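Local coordinates for uncharacterized protein (Clostridium leptum, PDB 4PW1) that is of unknown function but belongs to the DUF6836 family and folds as a nine-stranded antiparallel beta sheet surrounded by alpha-helices, at residues T203-F213 and M225-L236; Q78-M86 and L97-N105. All coordinates share one frame; numbering follows the deposited sequence.

Interaction 1: T203-F213 and M225-L236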
# COMPACT_ATOMS: atom_id res chain seq x y z
N THR B 203 -21.46 -5.42 10.07
CA THR B 203 -20.55 -5.73 8.97
C THR B 203 -19.15 -6.07 9.49
O THR B 203 -18.51 -7.00 9.04
CB THR B 203 -20.44 -4.55 8.00
OG1 THR B 203 -21.72 -4.32 7.43
CG2 THR B 203 -19.45 -4.82 6.86
N ILE B 204 -18.69 -5.32 10.48
CA ILE B 204 -17.38 -5.56 11.04
C ILE B 204 -17.31 -6.95 11.67
O ILE B 204 -16.38 -7.74 11.42
CB ILE B 204 -17.02 -4.44 12.07
CG1 ILE B 204 -16.86 -3.10 11.34
CG2 ILE B 204 -15.75 -4.77 12.79
CD1 ILE B 204 -16.90 -1.91 12.29
N TRP B 205 -18.32 -7.27 12.47
CA TRP B 205 -18.39 -8.56 13.10
C TRP B 205 -18.45 -9.69 12.09
O TRP B 205 -17.72 -10.69 12.21
CB TRP B 205 -19.62 -8.55 14.01
CG TRP B 205 -19.92 -9.74 14.76
CD1 TRP B 205 -19.39 -10.11 15.98
CD2 TRP B 205 -20.83 -10.76 14.39
NE1 TRP B 205 -19.97 -11.30 16.40
CE2 TRP B 205 -20.85 -11.72 15.43
CE3 TRP B 205 -21.70 -10.94 13.30
CZ2 TRP B 205 -21.71 -12.82 15.41
CZ3 TRP B 205 -22.49 -12.08 13.26
CH2 TRP B 205 -22.50 -13.00 14.30
N GLU B 206 -19.33 -9.54 11.10
CA GLU B 206 -19.53 -10.57 10.10
C GLU B 206 -18.25 -10.82 9.26
O GLU B 206 -17.95 -11.96 8.91
CB GLU B 206 -20.68 -10.24 9.17
CG GLU B 206 -21.03 -11.36 8.20
CD GLU B 206 -22.03 -10.92 7.15
OE1 GLU B 206 -21.59 -10.07 6.35
OE2 GLU B 206 -23.23 -11.37 7.13
N LEU B 207 -17.52 -9.77 8.92
CA LEU B 207 -16.29 -9.98 8.20
C LEU B 207 -15.29 -10.81 8.97
O LEU B 207 -14.70 -11.77 8.42
CB LEU B 207 -15.63 -8.68 7.87
CG LEU B 207 -16.27 -7.99 6.69
CD1 LEU B 207 -15.78 -6.55 6.68
CD2 LEU B 207 -15.96 -8.74 5.41
N VAL B 208 -15.13 -10.50 10.25
CA VAL B 208 -14.18 -11.27 11.05
C VAL B 208 -14.67 -12.72 11.19
O VAL B 208 -13.87 -13.68 11.24
CB VAL B 208 -13.93 -10.62 12.41
CG1 VAL B 208 -13.00 -11.47 13.27
CG2 VAL B 208 -13.31 -9.27 12.21
N LEU B 209 -15.98 -12.90 11.26
CA LEU B 209 -16.52 -14.23 11.49
C LEU B 209 -16.43 -15.09 10.26
O LEU B 209 -16.18 -16.29 10.37
CB LEU B 209 -18.00 -14.11 11.89
CG LEU B 209 -18.76 -15.37 12.16
CD1 LEU B 209 -18.21 -16.09 13.37
CD2 LEU B 209 -20.24 -15.05 12.38
N LYS B 210 -16.64 -14.50 9.09
CA LYS B 210 -16.85 -15.32 7.89
C LYS B 210 -15.71 -15.27 6.90
O LYS B 210 -15.69 -16.04 5.96
CB LYS B 210 -18.14 -14.91 7.19
CG LYS B 210 -19.35 -15.15 8.11
CD LYS B 210 -20.69 -15.09 7.41
CE LYS B 210 -21.75 -15.60 8.39
NZ LYS B 210 -23.14 -15.41 7.93
N SER B 211 -14.77 -14.36 7.08
CA SER B 211 -13.70 -14.29 6.11
C SER B 211 -12.49 -15.07 6.62
O SER B 211 -12.28 -15.23 7.83
CB SER B 211 -13.30 -12.83 5.86
OG SER B 211 -12.10 -12.77 5.06
N GLU B 212 -11.67 -15.49 5.67
CA GLU B 212 -10.31 -15.86 5.93
C GLU B 212 -9.57 -14.70 6.63
O GLU B 212 -9.75 -13.52 6.29
CB GLU B 212 -9.65 -16.16 4.57
CG GLU B 212 -8.17 -16.47 4.61
CD GLU B 212 -7.58 -16.76 3.22
OE1 GLU B 212 -8.03 -16.15 2.21
OE2 GLU B 212 -6.65 -17.60 3.14
N PHE B 213 -8.71 -15.04 7.57
CA PHE B 213 -7.86 -14.07 8.26
C PHE B 213 -6.47 -14.09 7.59
O PHE B 213 -5.78 -15.10 7.63
CB PHE B 213 -7.78 -14.51 9.70
CG PHE B 213 -6.74 -13.83 10.52
CD1 PHE B 213 -6.31 -12.55 10.27
CD2 PHE B 213 -6.20 -14.49 11.61
CE1 PHE B 213 -5.34 -11.95 11.05
CE2 PHE B 213 -5.23 -13.91 12.40
CZ PHE B 213 -4.80 -12.63 12.13
N MSE B 225 -6.46 -8.71 7.99
CA MSE B 225 -7.23 -8.36 6.81
C MSE B 225 -8.33 -9.35 6.62
O MSE B 225 -8.16 -10.59 6.74
CB MSE B 225 -6.31 -8.34 5.58
CG MSE B 225 -5.27 -7.22 5.74
SE MSE B 225 -3.67 -7.70 4.63
CE MSE B 225 -4.52 -8.62 3.17
N TYR B 226 -9.49 -8.82 6.29
CA TYR B 226 -10.66 -9.65 6.07
C TYR B 226 -11.41 -9.10 4.91
O TYR B 226 -11.50 -7.90 4.76
CB TYR B 226 -11.58 -9.59 7.29
CG TYR B 226 -10.91 -10.06 8.53
CD1 TYR B 226 -10.19 -9.19 9.32
CD2 TYR B 226 -11.00 -11.38 8.92
CE1 TYR B 226 -9.55 -9.63 10.46
CE2 TYR B 226 -10.36 -11.83 10.05
CZ TYR B 226 -9.62 -10.94 10.81
OH TYR B 226 -8.97 -11.34 11.96
N SER B 227 -12.01 -9.96 4.10
CA SER B 227 -12.81 -9.46 2.97
C SER B 227 -13.85 -10.46 2.54
O SER B 227 -13.77 -11.62 2.87
CB SER B 227 -11.89 -9.09 1.80
OG SER B 227 -11.11 -10.18 1.43
N ASN B 228 -14.86 -10.01 1.80
CA ASN B 228 -15.85 -10.96 1.27
C ASN B 228 -15.88 -10.88 -0.24
O ASN B 228 -15.25 -10.00 -0.83
CB ASN B 228 -17.23 -10.72 1.90
CG ASN B 228 -17.89 -9.43 1.44
OD1 ASN B 228 -17.54 -8.84 0.41
ND2 ASN B 228 -18.82 -8.95 2.25
N ASP B 229 -16.62 -11.79 -0.86
CA ASP B 229 -16.69 -11.88 -2.33
C ASP B 229 -17.23 -10.62 -3.00
O ASP B 229 -16.86 -10.30 -4.12
CB ASP B 229 -17.58 -13.06 -2.75
CG ASP B 229 -17.07 -14.39 -2.24
OD1 ASP B 229 -15.84 -14.56 -2.17
OD2 ASP B 229 -17.90 -15.27 -1.93
N GLY B 230 -18.11 -9.92 -2.30
CA GLY B 230 -18.77 -8.73 -2.83
C GLY B 230 -17.99 -7.43 -2.78
O GLY B 230 -18.57 -6.38 -3.00
N GLY B 231 -16.69 -7.47 -2.50
CA GLY B 231 -15.89 -6.23 -2.51
C GLY B 231 -15.75 -5.49 -1.18
O GLY B 231 -14.91 -4.59 -1.05
N THR B 232 -16.53 -5.87 -0.17
CA THR B 232 -16.35 -5.31 1.19
C THR B 232 -15.06 -5.82 1.84
O THR B 232 -14.77 -7.01 1.79
CB THR B 232 -17.52 -5.66 2.10
OG1 THR B 232 -18.69 -5.12 1.54
CG2 THR B 232 -17.32 -5.09 3.52
N SER B 233 -14.27 -4.94 2.41
CA SER B 233 -13.08 -5.41 3.07
C SER B 233 -12.73 -4.54 4.26
O SER B 233 -13.16 -3.38 4.38
CB SER B 233 -11.92 -5.51 2.05
OG SER B 233 -11.48 -4.23 1.68
N MSE B 234 -11.94 -5.11 5.15
CA MSE B 234 -11.53 -4.39 6.32
C MSE B 234 -10.16 -4.77 6.73
O MSE B 234 -9.67 -5.86 6.42
CB MSE B 234 -12.59 -4.65 7.38
CG MSE B 234 -12.04 -4.45 8.77
SE MSE B 234 -13.49 -4.68 10.11
CE MSE B 234 -13.38 -6.48 9.89
N VAL B 235 -9.50 -3.84 7.42
CA VAL B 235 -8.25 -4.09 8.09
C VAL B 235 -8.38 -3.66 9.52
O VAL B 235 -8.89 -2.59 9.82
CB VAL B 235 -7.11 -3.30 7.42
CG1 VAL B 235 -5.83 -3.53 8.16
CG2 VAL B 235 -6.98 -3.69 5.99
N LEU B 236 -8.02 -4.57 10.42
CA LEU B 236 -7.87 -4.26 11.83
C LEU B 236 -6.39 -4.05 12.10
O LEU B 236 -5.59 -4.87 11.73
CB LEU B 236 -8.42 -5.39 12.68
CG LEU B 236 -9.93 -5.56 12.62
CD1 LEU B 236 -10.36 -6.82 13.36
CD2 LEU B 236 -10.60 -4.34 13.26
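Helix 203-210 sets Leu207 and Val208 against the hairpin of strands 225-227 and 233-236, running nearly square to it: its axis passes 7.5 Å from that of strand 225-227, at 99°. Leu207 works with three carbons. Its CD1 sits 3.8 Å from Thr232 CG2 and about as close to Met234 CB, its CD2 rests on the backbone between Ser227 and Asn228, and its CB meets the methyl of Met234. That selenomethionine runs out extended and then turns at its last bond (chi3 77°), which tucks Met234 CE against the helix, 3.6 Å from Val208 CG2, while Met234 SE lies 3.5 Å from Ile204 CG2. Val208 CG2 also touches Leu236 CD1 and makes a CH-pi contact, standing 4.1 Å from the centroid of the Tyr226 ring, almost on the ring normal. Past the end of the helix, Phe213 lies nearly parallel to Tyr226, planes 12° apart but slid so far that the rings barely overlap. Tyr226 OH therefore ends up over the rim of the Phe213 face, 3.4 Å from Phe213 CD1, buried and with no polar partner in the model. The one clear hydrogen bond across the contact comes at Ser211, the first residue to leave the helical conformation, whose OG accepts from Ser227 N at 3.0 Å. Helix 173-190 adds Phe174 against Val208 and Tyr226 and Phe178 against Ile204, strand 244-251 brings Leu250 to Leu207 and Met234, and Trp136 of helix 122-141 meets the Phe213 ring edge-to-face.

Interaction 2: Q78-M86 and L97-N105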
# COMPACT_ATOMS: atom_id res chain seq x y z
N GLN B 78 -15.66 14.62 -2.52
CA GLN B 78 -16.08 13.24 -2.66
C GLN B 78 -17.03 12.74 -1.53
O GLN B 78 -17.35 11.57 -1.49
CB GLN B 78 -14.85 12.36 -2.73
CG GLN B 78 -13.99 12.67 -3.94
CD GLN B 78 -12.72 11.83 -3.97
OE1 GLN B 78 -11.62 12.32 -3.71
NE2 GLN B 78 -12.88 10.55 -4.22
N ASP B 79 -17.49 13.62 -0.65
CA ASP B 79 -18.31 13.26 0.52
C ASP B 79 -17.53 12.44 1.55
O ASP B 79 -17.95 11.36 1.98
CB ASP B 79 -19.64 12.61 0.14
CG ASP B 79 -20.78 12.94 1.13
OD1 ASP B 79 -20.66 13.82 2.04
OD2 ASP B 79 -21.83 12.29 0.99
N LEU B 80 -16.38 12.97 1.93
CA LEU B 80 -15.51 12.35 2.91
C LEU B 80 -15.16 13.44 3.87
O LEU B 80 -15.05 14.60 3.48
CB LEU B 80 -14.22 11.81 2.24
CG LEU B 80 -14.47 10.76 1.15
CD1 LEU B 80 -13.19 10.47 0.36
CD2 LEU B 80 -14.99 9.49 1.76
N ARG B 81 -14.94 13.06 5.11
CA ARG B 81 -14.38 13.94 6.11
C ARG B 81 -13.15 13.26 6.72
O ARG B 81 -13.23 12.12 7.17
CB ARG B 81 -15.46 14.22 7.16
CG ARG B 81 -16.54 15.15 6.56
CD ARG B 81 -17.88 14.93 7.17
NE ARG B 81 -18.85 15.93 6.71
CZ ARG B 81 -19.58 15.83 5.60
NH1 ARG B 81 -19.42 14.83 4.73
NH2 ARG B 81 -20.41 16.82 5.31
N PHE B 82 -12.03 13.97 6.73
CA PHE B 82 -10.79 13.45 7.24
C PHE B 82 -10.30 14.25 8.42
O PHE B 82 -10.22 15.47 8.38
CB PHE B 82 -9.69 13.57 6.19
CG PHE B 82 -9.90 12.76 4.94
CD1 PHE B 82 -9.44 11.47 4.85
CD2 PHE B 82 -10.51 13.33 3.82
CE1 PHE B 82 -9.59 10.76 3.69
CE2 PHE B 82 -10.63 12.62 2.65
CZ PHE B 82 -10.18 11.33 2.59
N LEU B 83 -9.85 13.53 9.45
CA LEU B 83 -9.04 14.09 10.54
C LEU B 83 -7.68 13.45 10.46
O LEU B 83 -7.52 12.26 10.75
CB LEU B 83 -9.68 13.74 11.85
CG LEU B 83 -8.96 14.27 13.07
CD1 LEU B 83 -9.13 15.77 13.15
CD2 LEU B 83 -9.54 13.61 14.32
N LYS B 84 -6.70 14.23 10.02
CA LYS B 84 -5.37 13.72 9.73
C LYS B 84 -4.37 14.13 10.79
O LYS B 84 -4.14 15.30 11.01
CB LYS B 84 -4.87 14.23 8.39
CG LYS B 84 -3.62 13.49 7.87
CD LYS B 84 -3.09 14.24 6.65
CE LYS B 84 -2.16 13.40 5.81
NZ LYS B 84 -0.98 13.00 6.58
N ASP B 85 -3.72 13.13 11.38
CA ASP B 85 -2.62 13.32 12.32
C ASP B 85 -2.91 14.38 13.38
O ASP B 85 -2.10 15.25 13.63
CB ASP B 85 -1.32 13.61 11.56
CG ASP B 85 -0.82 12.42 10.79
OD1 ASP B 85 -1.11 11.25 11.16
OD2 ASP B 85 -0.08 12.65 9.79
N MSE B 86 -4.04 14.25 14.09
CA MSE B 86 -4.26 15.06 15.26
C MSE B 86 -3.33 14.59 16.38
O MSE B 86 -3.34 13.40 16.76
CB MSE B 86 -5.72 15.01 15.72
CG MSE B 86 -5.93 15.86 16.93
SE MSE B 86 -7.82 15.78 17.47
CE MSE B 86 -8.06 13.96 18.01
N LEU B 97 -0.86 10.09 17.66
CA LEU B 97 -1.51 10.65 16.48
C LEU B 97 -2.83 9.90 16.34
O LEU B 97 -2.86 8.66 16.39
CB LEU B 97 -0.65 10.46 15.22
CG LEU B 97 0.62 11.30 15.14
CD1 LEU B 97 1.41 11.01 13.87
CD2 LEU B 97 0.30 12.80 15.25
N VAL B 98 -3.89 10.67 16.20
CA VAL B 98 -5.19 10.15 15.88
C VAL B 98 -5.54 10.50 14.43
O VAL B 98 -5.43 11.66 14.02
CB VAL B 98 -6.26 10.77 16.75
CG1 VAL B 98 -7.65 10.25 16.37
CG2 VAL B 98 -5.97 10.50 18.19
N ASN B 99 -5.99 9.49 13.70
CA ASN B 99 -6.50 9.65 12.35
C ASN B 99 -7.91 9.09 12.29
O ASN B 99 -8.19 8.01 12.85
CB ASN B 99 -5.60 8.94 11.35
CG ASN B 99 -4.36 9.74 11.06
OD1 ASN B 99 -4.37 10.64 10.24
ND2 ASN B 99 -3.33 9.52 11.86
N MSE B 100 -8.81 9.79 11.60
CA MSE B 100 -10.15 9.32 11.41
C MSE B 100 -10.70 9.75 10.11
O MSE B 100 -10.26 10.72 9.54
CB MSE B 100 -11.15 9.88 12.46
CG MSE B 100 -10.71 9.55 13.84
SE MSE B 100 -12.10 10.19 15.21
CE MSE B 100 -13.53 9.49 14.45
N ALA B 101 -11.69 9.01 9.63
CA ALA B 101 -12.41 9.42 8.43
C ALA B 101 -13.82 8.91 8.47
O ALA B 101 -14.08 7.80 8.95
CB ALA B 101 -11.73 8.93 7.19
N LEU B 102 -14.70 9.70 7.87
CA LEU B 102 -16.07 9.32 7.64
C LEU B 102 -16.40 9.44 6.17
O LEU B 102 -15.96 10.38 5.49
CB LEU B 102 -17.02 10.23 8.44
CG LEU B 102 -16.96 9.99 9.95
CD1 LEU B 102 -15.91 10.88 10.58
CD2 LEU B 102 -18.32 10.29 10.55
N ASP B 103 -17.20 8.48 5.70
CA ASP B 103 -17.77 8.48 4.37
C ASP B 103 -19.30 8.39 4.51
O ASP B 103 -19.81 8.43 5.61
CB ASP B 103 -17.12 7.36 3.54
CG ASP B 103 -17.56 5.93 3.94
OD1 ASP B 103 -18.44 5.74 4.79
OD2 ASP B 103 -16.99 4.96 3.36
N PRO B 104 -20.02 8.27 3.40
CA PRO B 104 -21.50 8.25 3.56
C PRO B 104 -22.06 7.10 4.39
O PRO B 104 -23.18 7.20 4.84
CB PRO B 104 -22.01 8.16 2.12
CG PRO B 104 -20.91 8.81 1.30
CD PRO B 104 -19.63 8.38 1.99
N ASN B 105 -21.30 6.03 4.62
CA ASN B 105 -21.74 4.96 5.50
C ASN B 105 -21.33 5.13 6.95
O ASN B 105 -21.67 4.30 7.78
CB ASN B 105 -21.25 3.62 5.00
CG ASN B 105 -22.01 3.15 3.78
OD1 ASN B 105 -23.22 3.02 3.82
ND2 ASN B 105 -21.31 2.94 2.69
O HOH W 1 -18.50 12.13 5.09
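Leu102 O takes a hydrogen bond from Arg81 N at 2.9 Å, a weak one from a water at 3.1 Å, and a CA-H...O contact from Leu80 CA at 3.3 Å. It belongs to an antiparallel beta hairpin, strands 80-89 and 95-103, in which Arg81 with Leu102 and Leu83 with Met100 form hydrogen-bonded pairs, with the non-hydrogen-bonded pair Phe82 and Ala101 between them. The same water accepts from Arg81 NH1 and reaches Asp79 O weakly, so it links the guanidinium to the Asp79 and Leu102 carbonyls at the open end of the hairpin. Arg81 NH1 also makes an in-plane salt bridge to Asp79 OD1 at 3.1 Å, while its NE pairs with Glu43. Leu83, Met86, Val98 and Met100 point to one face, where helix 44-58 brings Val54 to Met86 and Ala50 to Met100. On that face Met86 and Val98 lie alongside each other, Met86 CE 3.9 Å from Val98 CB. Phe82 and Ala101 point to the other, toward Trp31, Tyr34 and Pro30. Between Leu83 and Met86 a beta bulge shifts the register by one, and Asp85 takes left-handed backbone angles (phi 47°, psi 53°). Asp85 N is poorly aimed at Val98 O, which Met86 N takes; it meets Asn99 OD1 instead, at 2.8 Å, from above the amide plane. The amide answers with its other end: Asn99 ND2 donates, in its own plane, to the anti side of Asp85 OD1 at 2.9 Å, the amide and carboxylate planes standing 84° apart.

How the interactions relate
Both contacts reach the same antiparallel sheet but belong to different halves of it, one in each DUF6836 region of the chain, with centres about 21 Å apart and nearest atoms about 8 Å apart. Interaction 2 is sheet-internal: two neighbouring strands joined mainly by backbone hydrogen bonds, with a side-chain amide taking over at the bulge and charged groups at the strand ends. Interaction 1 instead lays a helix on a hairpin, and apart from one serine bond its cohesion is apolar and aromatic. Each is partly buried: interaction 1 packs among helices 173-190 and 122-141, whereas interaction 2 turns one face to helix 44-58 and the other to residues outside the helices. Only in interaction 1 does the second subunit touch the segments, where its Ser22 bonds Ser233.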